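PDB 3C8J: natural killer cell receptor Ly49C from Mus musculus, which serves as a receptor on natural killer cells for class I major histocompatibility complex molecules and works as a disulfide-linked homodimer. Local coordinates for residues A[91-96]-A[109-114]; A[119-124]-A[160-165]; A[102-107]-A[190-195]. The protein carries 4 engineered substitutions. All blocks are in the same frame, centred on the assembly; numbering follows the deposited sequence.

Interaction 1: residues A[91-96]-A[109-114]; sequences CYYFIM and QHYGVP. Engineered in segment 109-114: G112 (natural residue Ser).
Either side of Y111, which packs against Y93 and I95, the chain is pinned by a backbone hydrogen bond from G112 N to Q109 O, 2.6 Å long. A second bond, from V113 N to C108 O, completes a Schellman motif that ends helix 101-110. G112 is the C-prime residue, with a positive phi of 63° that glycine tolerates easily; it is an engineered position, serine in the natural protein. The turn brings Y111 and V113 against the strand, and residues 91-96 answer with alternate side chains, Y93 and I95.

Y93 is the hub. One long side of its ring faces the loop: CE1 lies 3.9 Å from V113 CG2, which sits at the ring edge near its plane, while CD1 is 4.0 Å from V113 CB. The same CE1 is 4.0 Å from Y111 CB, met obliquely. V113 presents CG2 because its CG1 stands anti to the backbone N (chi1 176°), leaving CG2 beside that nitrogen; valine's branched, apolar side chain offers the ring edge a methyl and brings no polar group that would need a partner. The Y93 and Y111 rings have centroids 5.3 Å apart and planes at 29°, but they are slid so far that they barely overlap, making this a side-by-side aromatic contact more than a true stack.

In this C-type lectin-like domain, the contact secures the end of the first helix to the sheet that pairs strand 90-96 with strands 82-88 and 190-197. F201 of the second subunit stacks on the Y93 ring and also packs on V113, so the same apolar patch belongs to the dimer contact. Farther along the strand, I95 extends CD1 to the edge of the Y111 ring, 4.2 Å from CE1, and also rests on C194.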
loop_
_atom_site.group_PDB
_atom_site.type_symbol
_atom_site.label_atom_id
_atom_site.label_comp_id
_atom_site.label_asym_id
_atom_site.label_seq_id
_atom_site.Cartn_x
_atom_site.Cartn_y
_atom_site.Cartn_z
ATOM N N CYS A 91 -3.223 -0.590 6.432
ATOM C CA CYS A 91 -3.357 -1.955 5.885
ATOM C C CYS A 91 -4.725 -2.542 6.125
ATOM O O CYS A 91 -5.399 -2.180 7.099
ATOM C CB CYS A 91 -2.283 -2.929 6.377
ATOM S SG CYS A 91 -0.605 -2.349 6.165
ATOM N N TYR A 92 -5.111 -3.445 5.221
ATOM C CA TYR A 92 -6.419 -4.052 5.217
ATOM C C TYR A 92 -6.339 -5.577 5.168
ATOM O O TYR A 92 -5.370 -6.146 4.652
ATOM C CB TYR A 92 -7.215 -3.587 3.982
ATOM C CG TYR A 92 -7.221 -2.107 3.734
ATOM C CD1 TYR A 92 -6.217 -1.510 3.009
ATOM C CD2 TYR A 92 -8.257 -1.295 4.232
ATOM C CE1 TYR A 92 -6.222 -0.128 2.772
ATOM C CE2 TYR A 92 -8.281 0.089 3.998
ATOM C CZ TYR A 92 -7.254 0.657 3.272
ATOM O OH TYR A 92 -7.250 2.007 3.050
ATOM N N TYR A 93 -7.389 -6.210 5.678
ATOM C CA TYR A 93 -7.667 -7.625 5.510
ATOM C C TYR A 93 -8.922 -7.735 4.665
ATOM O O TYR A 93 -9.967 -7.142 4.997
ATOM C CB TYR A 93 -7.980 -8.298 6.857
ATOM C CG TYR A 93 -6.804 -8.845 7.613
ATOM C CD1 TYR A 93 -6.369 -8.228 8.773
ATOM C CD2 TYR A 93 -6.139 -9.988 7.192
ATOM C CE1 TYR A 93 -5.302 -8.713 9.481
ATOM C CE2 TYR A 93 -5.045 -10.482 7.905
ATOM C CZ TYR A 93 -4.642 -9.830 9.046
ATOM O OH TYR A 93 -3.581 -10.281 9.784
ATOM N N PHE A 94 -8.857 -8.496 3.588
ATOM C CA PHE A 94 -10.081 -8.756 2.856
ATOM C C PHE A 94 -10.420 -10.188 3.174
ATOM O O PHE A 94 -9.698 -11.104 2.781
ATOM C CB PHE A 94 -9.909 -8.508 1.357
ATOM C CG PHE A 94 -9.424 -7.118 1.025
ATOM C CD1 PHE A 94 -8.092 -6.809 1.095
ATOM C CD2 PHE A 94 -10.310 -6.121 0.641
ATOM C CE1 PHE A 94 -7.637 -5.527 0.796
ATOM C CE2 PHE A 94 -9.859 -4.831 0.329
ATOM C CZ PHE A 94 -8.531 -4.543 0.419
ATOM N N ILE A 95 -11.484 -10.371 3.951
ATOM C CA ILE A 95 -11.913 -11.693 4.364
ATOM C C ILE A 95 -12.944 -12.209 3.365
ATOM O O ILE A 95 -14.057 -11.676 3.251
ATOM C CB ILE A 95 -12.450 -11.688 5.809
ATOM C CG1 ILE A 95 -11.416 -11.036 6.723
ATOM C CG2 ILE A 95 -12.768 -13.115 6.271
ATOM C CD1 ILE A 95 -11.650 -11.251 8.171
ATOM N N MET A 96 -12.541 -13.256 2.652
ATOM C CA MET A 96 -13.235 -13.754 1.471
ATOM C C MET A 96 -14.159 -14.951 1.740
ATOM O O MET A 96 -14.261 -15.866 0.921
ATOM C CB MET A 96 -12.186 -14.074 0.397
ATOM C CG MET A 96 -11.360 -12.853 -0.022
ATOM S SD MET A 96 -12.271 -11.429 -0.698
ATOM C CE MET A 96 -12.502 -11.857 -2.436
ATOM N N GLN A 109 -12.126 -8.314 14.724
ATOM C CA GLN A 109 -11.633 -8.196 16.106
ATOM C C GLN A 109 -10.614 -9.280 16.403
ATOM O O GLN A 109 -9.567 -9.001 16.977
ATOM C CB GLN A 109 -12.764 -8.280 17.155
ATOM C CG GLN A 109 -13.152 -6.946 17.804
ATOM C CD GLN A 109 -11.949 -6.145 18.331
ATOM O OE1 GLN A 109 -11.517 -5.173 17.698
ATOM N NE2 GLN A 109 -11.404 -6.559 19.476
ATOM N N HIS A 110 -10.929 -10.508 16.001
ATOM C CA HIS A 110 -10.072 -11.651 16.229
ATOM C C HIS A 110 -8.644 -11.471 15.696
ATOM O O HIS A 110 -7.721 -12.092 16.195
ATOM C CB HIS A 110 -10.708 -12.896 15.636
ATOM C CG HIS A 110 -9.929 -14.145 15.895
ATOM N ND1 HIS A 110 -9.150 -14.748 14.931
ATOM C CD2 HIS A 110 -9.784 -14.887 17.017
ATOM C CE1 HIS A 110 -8.578 -15.825 15.440
ATOM N NE2 HIS A 110 -8.945 -15.930 16.704
ATOM N N TYR A 111 -8.454 -10.624 14.694
ATOM C CA TYR A 111 -7.098 -10.320 14.233
ATOM C C TYR A 111 -6.595 -8.989 14.772
ATOM O O TYR A 111 -5.537 -8.520 14.369
ATOM C CB TYR A 111 -7.023 -10.324 12.704
ATOM C CG TYR A 111 -7.423 -11.642 12.137
ATOM C CD1 TYR A 111 -8.593 -11.768 11.404
ATOM C CD2 TYR A 111 -6.656 -12.777 12.369
ATOM C CE1 TYR A 111 -8.990 -12.999 10.890
ATOM C CE2 TYR A 111 -7.037 -14.005 11.870
ATOM C CZ TYR A 111 -8.213 -14.109 11.130
ATOM O OH TYR A 111 -8.605 -15.326 10.619
ATOM N N GLY A 112 -7.365 -8.375 15.672
ATOM C CA GLY A 112 -7.027 -7.051 16.182
ATOM C C GLY A 112 -7.018 -5.940 15.140
ATOM O O GLY A 112 -6.443 -4.891 15.365
ATOM N N VAL A 113 -7.657 -6.163 14.002
ATOM C CA VAL A 113 -7.748 -5.135 12.973
ATOM C C VAL A 113 -9.223 -4.943 12.731
ATOM O O VAL A 113 -9.861 -5.796 12.133
ATOM C CB VAL A 113 -7.017 -5.550 11.671
ATOM C CG1 VAL A 113 -7.209 -4.532 10.595
ATOM C CG2 VAL A 113 -5.524 -5.748 11.943
ATOM N N PRO A 114 -9.784 -3.837 13.234
ATOM C CA PRO A 114 -11.251 -3.760 13.266
ATOM C C PRO A 114 -11.911 -3.549 11.891
ATOM O O PRO A 114 -11.255 -3.155 10.938
ATOM C CB PRO A 114 -11.521 -2.578 14.215
ATOM C CG PRO A 114 -10.147 -2.259 14.878
ATOM C CD PRO A 114 -9.149 -2.644 13.827
#

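Interaction 2: residues A[119-124]-A[160-165]; sequences EDEDEL and DMKIKK. Engineered in segment 160-165: K164 (natural residue Arg).
K162 is the residue of helix 160-164 that reaches across to E121 and L124 at the start of helix 121-130. D160, at the head of its helix, spends its carboxylate elsewhere: OD1 accepts from the indole of W151 and OD2 from S157 N, and an aspartate suits such a place, where its two oxygens tie the short helix to the neighbouring loop and strand. M161 opens the region implicated in MHC class I binding. One residue on, K162 sets CG anti to the backbone N (chi1 174°) and runs on extended, which spans the gap between the helices, whose CA atoms at E121 and K162 stay 9.2 Å apart. Its methylene CD passes 3.9 Å from E121 OE2, and NZ ends 3.8 Å from E121 OE1, a long salt bridge. NZ also lies 3.7 Å from L124 CD2, a methyl of a buried leucine. I163, next along, packs on I181, which L124 touches too, so I181 joins the apolar side chains of the two helices. K164 is an engineered residue, arginine in the natural sequence. Because the E121 and K162 charges stand apart at a partly exposed rim, their attraction is probably weak and screened by solvent, with the aliphatic part of K162 adding its own contact to the E121 carboxylate.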
loop_
_atom_site.group_PDB
_atom_site.type_symbol
_atom_site.label_atom_id
_atom_site.label_comp_id
_atom_site.label_asym_id
_atom_site.label_seq_id
_atom_site.Cartn_x
_atom_site.Cartn_y
_atom_site.Cartn_z
ATOM N N GLU A 119 -12.040 6.842 5.422
ATOM C CA GLU A 119 -11.812 8.240 5.793
ATOM C C GLU A 119 -12.301 9.233 4.756
ATOM O O GLU A 119 -12.938 10.229 5.098
ATOM C CB GLU A 119 -10.339 8.516 6.114
ATOM C CG GLU A 119 -9.783 7.715 7.277
ATOM C CD GLU A 119 -10.421 8.048 8.628
ATOM O OE1 GLU A 119 -11.315 8.945 8.704
ATOM O OE2 GLU A 119 -10.018 7.401 9.630
ATOM N N ASP A 120 -11.994 8.961 3.494
ATOM C CA ASP A 120 -12.357 9.866 2.412
ATOM C C ASP A 120 -12.642 9.154 1.090
ATOM O O ASP A 120 -12.496 7.920 0.995
ATOM C CB ASP A 120 -11.307 10.978 2.247
ATOM C CG ASP A 120 -9.898 10.454 2.175
ATOM O OD1 ASP A 120 -9.688 9.237 2.059
ATOM O OD2 ASP A 120 -8.977 11.285 2.217
ATOM N N GLU A 121 -13.084 9.941 0.100
ATOM C CA GLU A 121 -13.438 9.445 -1.225
ATOM C C GLU A 121 -12.255 8.859 -1.968
ATOM O O GLU A 121 -12.436 8.020 -2.850
ATOM C CB GLU A 121 -14.076 10.546 -2.077
ATOM C CG GLU A 121 -15.566 10.763 -1.828
ATOM C CD GLU A 121 -16.346 10.992 -3.116
ATOM O OE1 GLU A 121 -16.204 10.160 -4.055
ATOM O OE2 GLU A 121 -17.100 11.996 -3.192
ATOM N N ASP A 122 -11.050 9.304 -1.634
ATOM C CA ASP A 122 -9.844 8.751 -2.242
ATOM C C ASP A 122 -9.648 7.303 -1.820
ATOM O O ASP A 122 -9.377 6.426 -2.661
ATOM C CB ASP A 122 -8.608 9.574 -1.871
ATOM C CG ASP A 122 -8.548 10.916 -2.603
ATOM O OD1 ASP A 122 -7.581 11.682 -2.343
ATOM O OD2 ASP A 122 -9.452 11.202 -3.439
ATOM N N GLU A 123 -9.784 7.065 -0.517
ATOM C CA GLU A 123 -9.704 5.733 0.035
ATOM C C GLU A 123 -10.846 4.857 -0.474
ATOM O O GLU A 123 -10.600 3.731 -0.902
ATOM C CB GLU A 123 -9.679 5.763 1.561
ATOM C CG GLU A 123 -9.525 4.369 2.144
ATOM C CD GLU A 123 -9.492 4.326 3.645
ATOM O OE1 GLU A 123 -8.851 3.390 4.153
ATOM O OE2 GLU A 123 -10.098 5.197 4.314
ATOM N N LEU A 124 -12.078 5.360 -0.444
ATOM C CA LEU A 124 -13.203 4.601 -1.003
ATOM C C LEU A 124 -12.897 4.095 -2.433
ATOM O O LEU A 124 -12.971 2.893 -2.715
ATOM C CB LEU A 124 -14.512 5.410 -0.981
ATOM C CG LEU A 124 -15.712 4.862 -1.787
ATOM C CD1 LEU A 124 -16.043 3.404 -1.474
ATOM C CD2 LEU A 124 -16.934 5.707 -1.588
ATOM N N ASP A 160 -19.205 11.236 5.280
ATOM C CA ASP A 160 -20.487 11.479 5.951
ATOM C C ASP A 160 -21.364 12.446 5.160
ATOM O O ASP A 160 -22.551 12.179 4.964
ATOM C CB ASP A 160 -20.289 11.963 7.402
ATOM C CG ASP A 160 -19.704 10.883 8.320
ATOM O OD1 ASP A 160 -19.854 9.676 8.033
ATOM O OD2 ASP A 160 -19.089 11.245 9.340
ATOM N N MET A 161 -20.766 13.549 4.699
ATOM C CA MET A 161 -21.459 14.537 3.870
ATOM C C MET A 161 -22.183 13.894 2.689
ATOM O O MET A 161 -23.396 14.091 2.509
ATOM C CB MET A 161 -20.488 15.612 3.372
ATOM C CG MET A 161 -20.392 16.814 4.287
ATOM S SD MET A 161 -20.898 18.306 3.412
ATOM C CE MET A 161 -21.358 19.423 4.763
ATOM N N LYS A 162 -21.430 13.126 1.904
ATOM C CA LYS A 162 -21.961 12.378 0.769
ATOM C C LYS A 162 -22.954 11.297 1.228
ATOM O O LYS A 162 -24.040 11.158 0.656
ATOM C CB LYS A 162 -20.802 11.776 -0.036
ATOM C CG LYS A 162 -21.194 10.843 -1.181
ATOM C CD LYS A 162 -20.013 9.938 -1.574
ATOM C CE LYS A 162 -20.459 8.737 -2.399
ATOM N NZ LYS A 162 -19.320 8.144 -3.129
ATOM N N ILE A 163 -22.580 10.559 2.271
ATOM C CA ILE A 163 -23.397 9.477 2.822
ATOM C C ILE A 163 -24.782 9.935 3.290
ATOM O O ILE A 163 -25.788 9.320 2.950
ATOM C CB ILE A 163 -22.631 8.722 3.945
ATOM C CG1 ILE A 163 -21.698 7.671 3.322
ATOM C CG2 ILE A 163 -23.588 8.067 4.934
ATOM C CD1 ILE A 163 -20.597 7.141 4.247
ATOM N N LYS A 164 -24.843 11.020 4.054
ATOM C CA LYS A 164 -26.132 11.507 4.532
ATOM C C LYS A 164 -27.011 12.018 3.383
ATOM O O LYS A 164 -28.244 12.039 3.496
ATOM C CB LYS A 164 -25.976 12.545 5.657
ATOM C CG LYS A 164 -25.362 13.882 5.256
ATOM C CD LYS A 164 -25.513 14.887 6.389
ATOM C CE LYS A 164 -25.282 16.319 5.918
ATOM N NZ LYS A 164 -25.682 17.308 6.968
ATOM N N LYS A 165 -26.377 12.406 2.278
ATOM C CA LYS A 165 -27.121 12.785 1.080
ATOM C C LYS A 165 -27.477 11.555 0.236
ATOM O O LYS A 165 -28.167 11.667 -0.783
ATOM C CB LYS A 165 -26.373 13.849 0.260
ATOM C CG LYS A 165 -27.274 14.619 -0.706
ATOM C CD LYS A 165 -26.686 15.941 -1.152
ATOM C CE LYS A 165 -27.694 16.672 -2.035
ATOM N NZ LYS A 165 -27.436 18.134 -2.128
#

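Interaction 3: residues A[102-107]-A[190-195]; sequences SGCKAN and YYCICG
C104 and C192 are joined across the contact by a disulfide. From its helix, the C104 CB approaches the strand, coming 3.6 Å from the CB of C192. One bond farther out is SG, which, with chi1 at 172°, is carried off the helix toward the strand; it bonds the C192 SG at 2.0 Å. The same sulfur passes 4.2 Å from the backbone N of I193, a loose approach. C192 uses the same first torsion, and the two CB atoms are twisted about the S-S bond by 77°, close to the roughly 90° that an unstrained disulfide prefers. Around this bridge C104 also touches W137, T99 and I115. Such a link between the first helix and the last long strand is a hallmark of C-type lectin-like domains. Here a second disulfide, from C194 to C108 one helical turn on, repeats the arrangement. Cysteine fits because a short side chain allows the CA atoms of C104 and C192 to come within 5.6 Å. The outcome is a buried, uncharged, covalent staple that holds helix to sheet without needing any polar partner.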
loop_
_atom_site.group_PDB
_atom_site.type_symbol
_atom_site.label_atom_id
_atom_site.label_comp_id
_atom_site.label_asym_id
_atom_site.label_seq_id
_atom_site.Cartn_x
_atom_site.Cartn_y
_atom_site.Cartn_z
ATOM N N SER A 102 -22.272 -8.649 11.646
ATOM C CA SER A 102 -21.757 -8.923 12.978
ATOM C C SER A 102 -20.575 -9.902 12.969
ATOM O O SER A 102 -19.627 -9.739 13.734
ATOM C CB SER A 102 -22.873 -9.437 13.874
ATOM O OG SER A 102 -22.687 -8.915 15.169
ATOM N N GLY A 103 -20.640 -10.911 12.099
ATOM C CA GLY A 103 -19.586 -11.905 11.971
ATOM C C GLY A 103 -18.342 -11.241 11.438
ATOM O O GLY A 103 -17.216 -11.564 11.847
ATOM N N CYS A 104 -18.553 -10.293 10.526
ATOM C CA CYS A 104 -17.467 -9.520 9.951
ATOM C C CYS A 104 -16.782 -8.688 11.027
ATOM O O CYS A 104 -15.558 -8.737 11.185
ATOM C CB CYS A 104 -17.997 -8.639 8.831
ATOM S SG CYS A 104 -16.803 -7.457 8.188
ATOM N N LYS A 105 -17.572 -7.941 11.785
ATOM C CA LYS A 105 -17.037 -7.269 12.955
ATOM C C LYS A 105 -16.269 -8.267 13.834
ATOM O O LYS A 105 -15.133 -8.001 14.237
ATOM C CB LYS A 105 -18.146 -6.585 13.772
ATOM C CG LYS A 105 -17.591 -5.895 15.006
ATOM C CD LYS A 105 -18.554 -4.979 15.676
ATOM C CE LYS A 105 -17.937 -4.532 16.996
ATOM N NZ LYS A 105 -18.883 -3.728 17.813
ATOM N N ALA A 106 -16.897 -9.406 14.123
ATOM C CA ALA A 106 -16.298 -10.429 14.973
ATOM C C ALA A 106 -14.930 -10.864 14.439
ATOM O O ALA A 106 -13.938 -10.777 15.163
ATOM C CB ALA A 106 -17.224 -11.614 15.118
ATOM N N ASN A 107 -14.879 -11.299 13.174
ATOM C CA ASN A 107 -13.644 -11.813 12.587
ATOM C C ASN A 107 -12.537 -10.805 12.653
ATOM O O ASN A 107 -11.416 -11.136 13.019
ATOM C CB ASN A 107 -13.833 -12.222 11.128
ATOM C CG ASN A 107 -14.526 -13.565 10.972
ATOM O OD1 ASN A 107 -15.211 -14.055 11.882
ATOM N ND2 ASN A 107 -14.360 -14.169 9.796
ATOM N N TYR A 190 -22.043 -11.584 3.302
ATOM C CA TYR A 190 -21.145 -10.927 2.371
ATOM C C TYR A 190 -19.691 -11.106 2.793
ATOM O O TYR A 190 -19.383 -11.591 3.889
ATOM C CB TYR A 190 -21.444 -9.427 2.286
ATOM C CG TYR A 190 -22.676 -9.053 1.512
ATOM C CD1 TYR A 190 -23.391 -7.901 1.851
ATOM C CD2 TYR A 190 -23.148 -9.844 0.453
ATOM C CE1 TYR A 190 -24.538 -7.530 1.157
ATOM C CE2 TYR A 190 -24.306 -9.486 -0.264
ATOM C CZ TYR A 190 -24.994 -8.315 0.098
ATOM O OH TYR A 190 -26.155 -7.925 -0.561
ATOM N N TYR A 191 -18.793 -10.683 1.923
ATOM C CA TYR A 191 -17.389 -10.582 2.283
ATOM C C TYR A 191 -17.220 -9.470 3.325
ATOM O O TYR A 191 -18.194 -8.876 3.790
ATOM C CB TYR A 191 -16.573 -10.255 1.056
ATOM C CG TYR A 191 -16.619 -11.284 -0.029
ATOM C CD1 TYR A 191 -16.569 -10.898 -1.366
ATOM C CD2 TYR A 191 -16.679 -12.649 0.267
ATOM C CE1 TYR A 191 -16.577 -11.840 -2.387
ATOM C CE2 TYR A 191 -16.697 -13.606 -0.749
ATOM C CZ TYR A 191 -16.642 -13.194 -2.076
ATOM O OH TYR A 191 -16.657 -14.124 -3.099
ATOM N N CYS A 192 -15.977 -9.173 3.665
ATOM C CA CYS A 192 -15.693 -8.359 4.812
ATOM C C CYS A 192 -14.313 -7.721 4.679
ATOM O O CYS A 192 -13.354 -8.398 4.289
ATOM C CB CYS A 192 -15.755 -9.274 6.024
ATOM S SG CYS A 192 -15.231 -8.587 7.538
ATOM N N ILE A 193 -14.227 -6.425 4.989
ATOM C CA ILE A 193 -12.956 -5.694 4.969
ATOM C C ILE A 193 -12.564 -5.153 6.338
ATOM O O ILE A 193 -13.323 -4.404 6.952
ATOM C CB ILE A 193 -12.958 -4.484 4.000
ATOM C CG1 ILE A 193 -13.548 -4.871 2.638
ATOM C CG2 ILE A 193 -11.528 -3.954 3.840
ATOM C CD1 ILE A 193 -13.515 -3.766 1.598
ATOM N N CYS A 194 -11.369 -5.518 6.796
ATOM C CA CYS A 194 -10.840 -4.986 8.044
ATOM C C CYS A 194 -9.797 -3.946 7.698
ATOM O O CYS A 194 -9.088 -4.102 6.718
ATOM C CB CYS A 194 -10.194 -6.090 8.879
ATOM S SG CYS A 194 -11.143 -7.612 9.090
ATOM N N GLY A 195 -9.683 -2.889 8.490
ATOM C CA GLY A 195 -8.700 -1.865 8.199
ATOM C C GLY A 195 -8.048 -1.277 9.432
ATOM O O GLY A 195 -8.643 -1.278 10.485
#

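Overall arrangement
From the N terminus, strand 90-96 leads into helix 101-110, and interaction 1 closes the first, short loop when residues 109-114 return to that strand. Interaction 3 starts inside this loop, at 102-107, and closes only near the C-terminal end, at 190-195, so the two cross. They share the helix and two neighbouring strands, joined by backbone hydrogen bonds between I95 and C192 and between Y93 and C194. Interaction 2 opens after interaction 1 has closed and lies wholly within the span of interaction 3, on the far side of the domain's centre, tying helix 121-130 to helix 160-164. A hydrogen bond between Y92 and E123 connects it to interaction 1.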